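Local structure of WGR domain-containing protein (Bacteroides fragilis, 2RA8) at residues K196-I201 with S216-L221. The protein is of unknown function but joins a WGR domain to a leucine-rich repeat domain built on a long parallel beta sheet. Numbering follows the deposited sequence.
Sequences KSLEII and SDLPNL
Leu-221 N donates to Leu-218 O at 3.1 Å and closes a type I turn over Pro-219 and Asn-220. The turn brings two leucines of 216-221 up to the start of strand 197-201. Leu-221 makes the closer approach. Its CB leaves the backbone away from the strand, but CG, anti to the backbone N (chi1 -166°), swings back, and chi2 (67°) carries CD1 on over the main chain of Lys-196 to Leu-198. CD1 lies 3.5 Å from Lys-196 O and 3.8 Å from Ser-197 N. The same methyl meets the side chain of Leu-198 at CB, 4.0 Å away.

Leu-218 adds a looser apolar contact at the far end of the Leu-198 side chain. Its CD1 is 4.2 Å from Leu-198 CD2, so methyl faces methyl. Leu-198 turns its CB toward the loop, and with CG anti to the backbone N (chi1 173°), CD2 is carried toward Leu-218. All three leucines are buried.

They belong to the core of the leucine-rich repeat domain. The chain runs from strand 197-201 through helix 207-215 and the present loop into the neighbouring parallel strand 223-227. Leu-198 also packs on Leu-177 and Leu-224 of the adjacent strands, in the leucine ladder of the fold.

The outer edge of the contact is more polar. Asn-220 O lies 3.9 Å from Lys-196 CA, and Lys-196 CD passes it at 4.2 Å. These are van der Waals contacts. Backbone hydrogen bonds link Lys-196 to Glu-222 and Lys-223, just beyond the turn, and to Asn-175, just before the neighbouring strand 176-180. Asn-220 ND2 is hydrogen-bonded to Pro-193 O, which ties the turn to the loop leading into strand 197-201.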
ATOM      1  N   LYS A 196       7.832  15.268  22.219  1.00 17.22           N
ATOM      2  CA  LYS A 196       6.958  14.301  22.881  1.00 12.31           C
ATOM      3  C   LYS A 196       7.003  12.980  22.152  1.00 24.21           C
ATOM      4  O   LYS A 196       6.793  11.918  22.747  1.00 19.33           O
ATOM      5  CB  LYS A 196       5.500  14.775  22.890  1.00 17.22           C
ATOM      6  CG  LYS A 196       5.256  16.081  23.644  1.00 35.39           C
ATOM      7  CD  LYS A 196       4.260  15.872  24.779  1.00 26.51           C
ATOM      8  CE  LYS A 196       3.593  17.178  25.202  1.00 55.17           C
ATOM      9  NZ  LYS A 196       2.711  17.720  24.126  1.00 59.27           N
ATOM     10  N   SER A 197       7.257  13.045  20.847  1.00 18.83           N
ATOM     11  CA  SER A 197       7.318  11.841  20.032  1.00 23.26           C
ATOM     12  C   SER A 197       8.491  11.864  19.079  1.00 22.08           C
ATOM     13  O   SER A 197       8.730  12.852  18.377  1.00 24.27           O
ATOM     14  CB  SER A 197       6.011  11.676  19.233  1.00 23.34           C
ATOM     15  OG  SER A 197       5.949  10.396  18.630  1.00 33.48           O
ATOM     16  N   LEU A 198       9.218  10.752  19.047  1.00 15.39           N
ATOM     17  CA  LEU A 198      10.385  10.600  18.201  1.00 17.93           C
ATOM     18  C   LEU A 198      10.389   9.237  17.569  1.00 16.51           C
ATOM     19  O   LEU A 198      10.469   8.221  18.267  1.00 19.32           O
ATOM     20  CB  LEU A 198      11.665  10.761  19.032  1.00 16.39           C
ATOM     21  CG  LEU A 198      12.987  10.460  18.318  1.00 19.33           C
ATOM     22  CD1 LEU A 198      13.135  11.375  17.100  1.00 15.74           C
ATOM     23  CD2 LEU A 198      14.156  10.645  19.286  1.00 22.79           C
ATOM     24  N   GLU A 199      10.294   9.202  16.244  1.00 18.09           N
ATOM     25  CA  GLU A 199      10.312   7.941  15.519  1.00 18.26           C
ATOM     26  C   GLU A 199      11.277   8.052  14.383  1.00 21.56           C
ATOM     27  O   GLU A 199      11.223   9.001  13.603  1.00 10.81           O
ATOM     28  CB  GLU A 199       8.925   7.592  14.961  1.00 29.78           C
ATOM     29  CG  GLU A 199       8.945   6.474  13.894  1.00 12.35           C
ATOM     30  CD  GLU A 199       7.545   5.964  13.547  1.00 19.81           C
ATOM     31  OE1 GLU A 199       6.597   6.778  13.520  1.00 33.47           O
ATOM     32  OE2 GLU A 199       7.399   4.753  13.290  1.00 39.27           O
ATOM     33  N   ILE A 200      12.185   7.089  14.290  1.00 20.33           N
ATOM     34  CA  ILE A 200      13.162   7.093  13.221  1.00 23.21           C
ATOM     35  C   ILE A 200      13.041   5.800  12.445  1.00 22.46           C
ATOM     36  O   ILE A 200      13.142   4.710  13.007  1.00 19.41           O
ATOM     37  CB  ILE A 200      14.591   7.268  13.779  1.00 21.05           C
ATOM     38  CG1 ILE A 200      14.684   8.585  14.578  1.00 18.25           C
ATOM     39  CG2 ILE A 200      15.593   7.268  12.638  1.00 15.98           C
ATOM     40  CD1 ILE A 200      16.041   8.834  15.219  1.00 25.32           C
ATOM     41  N   ILE A 201      12.789   5.932  11.150  1.00 21.05           N
ATOM     42  CA  ILE A 201      12.640   4.794  10.246  1.00 20.92           C
ATOM     43  C   ILE A 201      13.948   4.651   9.513  1.00 19.38           C
ATOM     44  O   ILE A 201      14.412   5.594   8.857  1.00 18.00           O
ATOM     45  CB  ILE A 201      11.486   5.050   9.253  1.00 19.02           C
ATOM     46  CG1 ILE A 201      10.189   5.270  10.039  1.00 21.75           C
ATOM     47  CG2 ILE A 201      11.310   3.864   8.310  1.00 20.76           C
ATOM     48  CD1 ILE A 201       9.073   5.899   9.217  1.00 28.18           C
ATOM     49  N   SER A 216      21.080  13.239  24.409  1.00 31.53           N
ATOM     50  CA  SER A 216      20.077  14.294  24.497  1.00 27.06           C
ATOM     51  C   SER A 216      19.205  14.097  25.695  1.00 27.21           C
ATOM     52  O   SER A 216      19.099  12.994  26.226  1.00 32.59           O
ATOM     53  CB  SER A 216      19.188  14.295  23.257  1.00 26.40           C
ATOM     54  OG  SER A 216      19.952  14.432  22.074  1.00 24.95           O
ATOM     55  N   ASP A 217      18.573  15.178  26.138  1.00 29.38           N
ATOM     56  CA  ASP A 217      17.671  15.102  27.273  1.00 19.74           C
ATOM     57  C   ASP A 217      16.275  15.227  26.719  1.00 20.17           C
ATOM     58  O   ASP A 217      15.922  16.237  26.110  1.00 28.78           O
ATOM     59  CB  ASP A 217      17.959  16.230  28.267  1.00 30.83           C
ATOM     60  CG  ASP A 217      19.359  16.140  28.853  1.00 31.58           C
ATOM     61  OD1 ASP A 217      19.681  15.102  29.481  1.00 30.60           O
ATOM     62  OD2 ASP A 217      20.138  17.102  28.685  1.00 43.61           O
ATOM     63  N   LEU A 218      15.483  14.181  26.908  1.00 19.55           N
ATOM     64  CA  LEU A 218      14.113  14.156  26.418  1.00 16.56           C
ATOM     65  C   LEU A 218      13.197  13.796  27.558  1.00 23.78           C
ATOM     66  O   LEU A 218      12.490  12.789  27.502  1.00 19.59           O
ATOM     67  CB  LEU A 218      13.990  13.100  25.296  1.00 17.63           C
ATOM     68  CG  LEU A 218      15.029  13.206  24.180  1.00 17.64           C
ATOM     69  CD1 LEU A 218      14.909  12.040  23.215  1.00 26.49           C
ATOM     70  CD2 LEU A 218      14.830  14.522  23.437  1.00 22.96           C
ATOM     71  N   PRO A 219      13.170  14.624  28.618  1.00 18.89           N
ATOM     72  CA  PRO A 219      12.314  14.336  29.770  1.00 25.51           C
ATOM     73  C   PRO A 219      10.837  14.217  29.504  1.00 21.42           C
ATOM     74  O   PRO A 219      10.143  13.467  30.187  1.00 20.95           O
ATOM     75  CB  PRO A 219      12.627  15.485  30.728  1.00 21.86           C
ATOM     76  CG  PRO A 219      12.865  16.625  29.789  1.00 22.41           C
ATOM     77  CD  PRO A 219      13.742  15.981  28.725  1.00 27.60           C
ATOM     78  N   ASN A 220      10.329  14.957  28.526  1.00 14.32           N
ATOM     79  CA  ASN A 220       8.898  14.897  28.236  1.00 16.38           C
ATOM     80  C   ASN A 220       8.535  13.939  27.128  1.00 17.57           C
ATOM     81  O   ASN A 220       7.380  13.888  26.716  1.00 19.41           O
ATOM     82  CB  ASN A 220       8.365  16.285  27.891  1.00 11.71           C
ATOM     83  CG  ASN A 220       8.548  17.277  29.032  1.00 16.54           C
ATOM     84  OD1 ASN A 220       8.277  16.954  30.195  1.00 15.88           O
ATOM     85  ND2 ASN A 220       8.994  18.484  28.703  1.00 22.24           N
ATOM     86  N   LEU A 221       9.508  13.176  26.636  1.00 22.15           N
ATOM     87  CA  LEU A 221       9.233  12.219  25.559  1.00 14.46           C
ATOM     88  C   LEU A 221       8.190  11.203  26.018  1.00 17.41           C
ATOM     89  O   LEU A 221       8.245  10.705  27.145  1.00 17.86           O
ATOM     90  CB  LEU A 221      10.517  11.487  25.158  1.00 18.86           C
ATOM     91  CG  LEU A 221      10.436  10.718  23.833  1.00 18.94           C
ATOM     92  CD1 LEU A 221      10.284  11.706  22.699  1.00 13.05           C
ATOM     93  CD2 LEU A 221      11.683   9.891  23.630  1.00 19.01           C
TER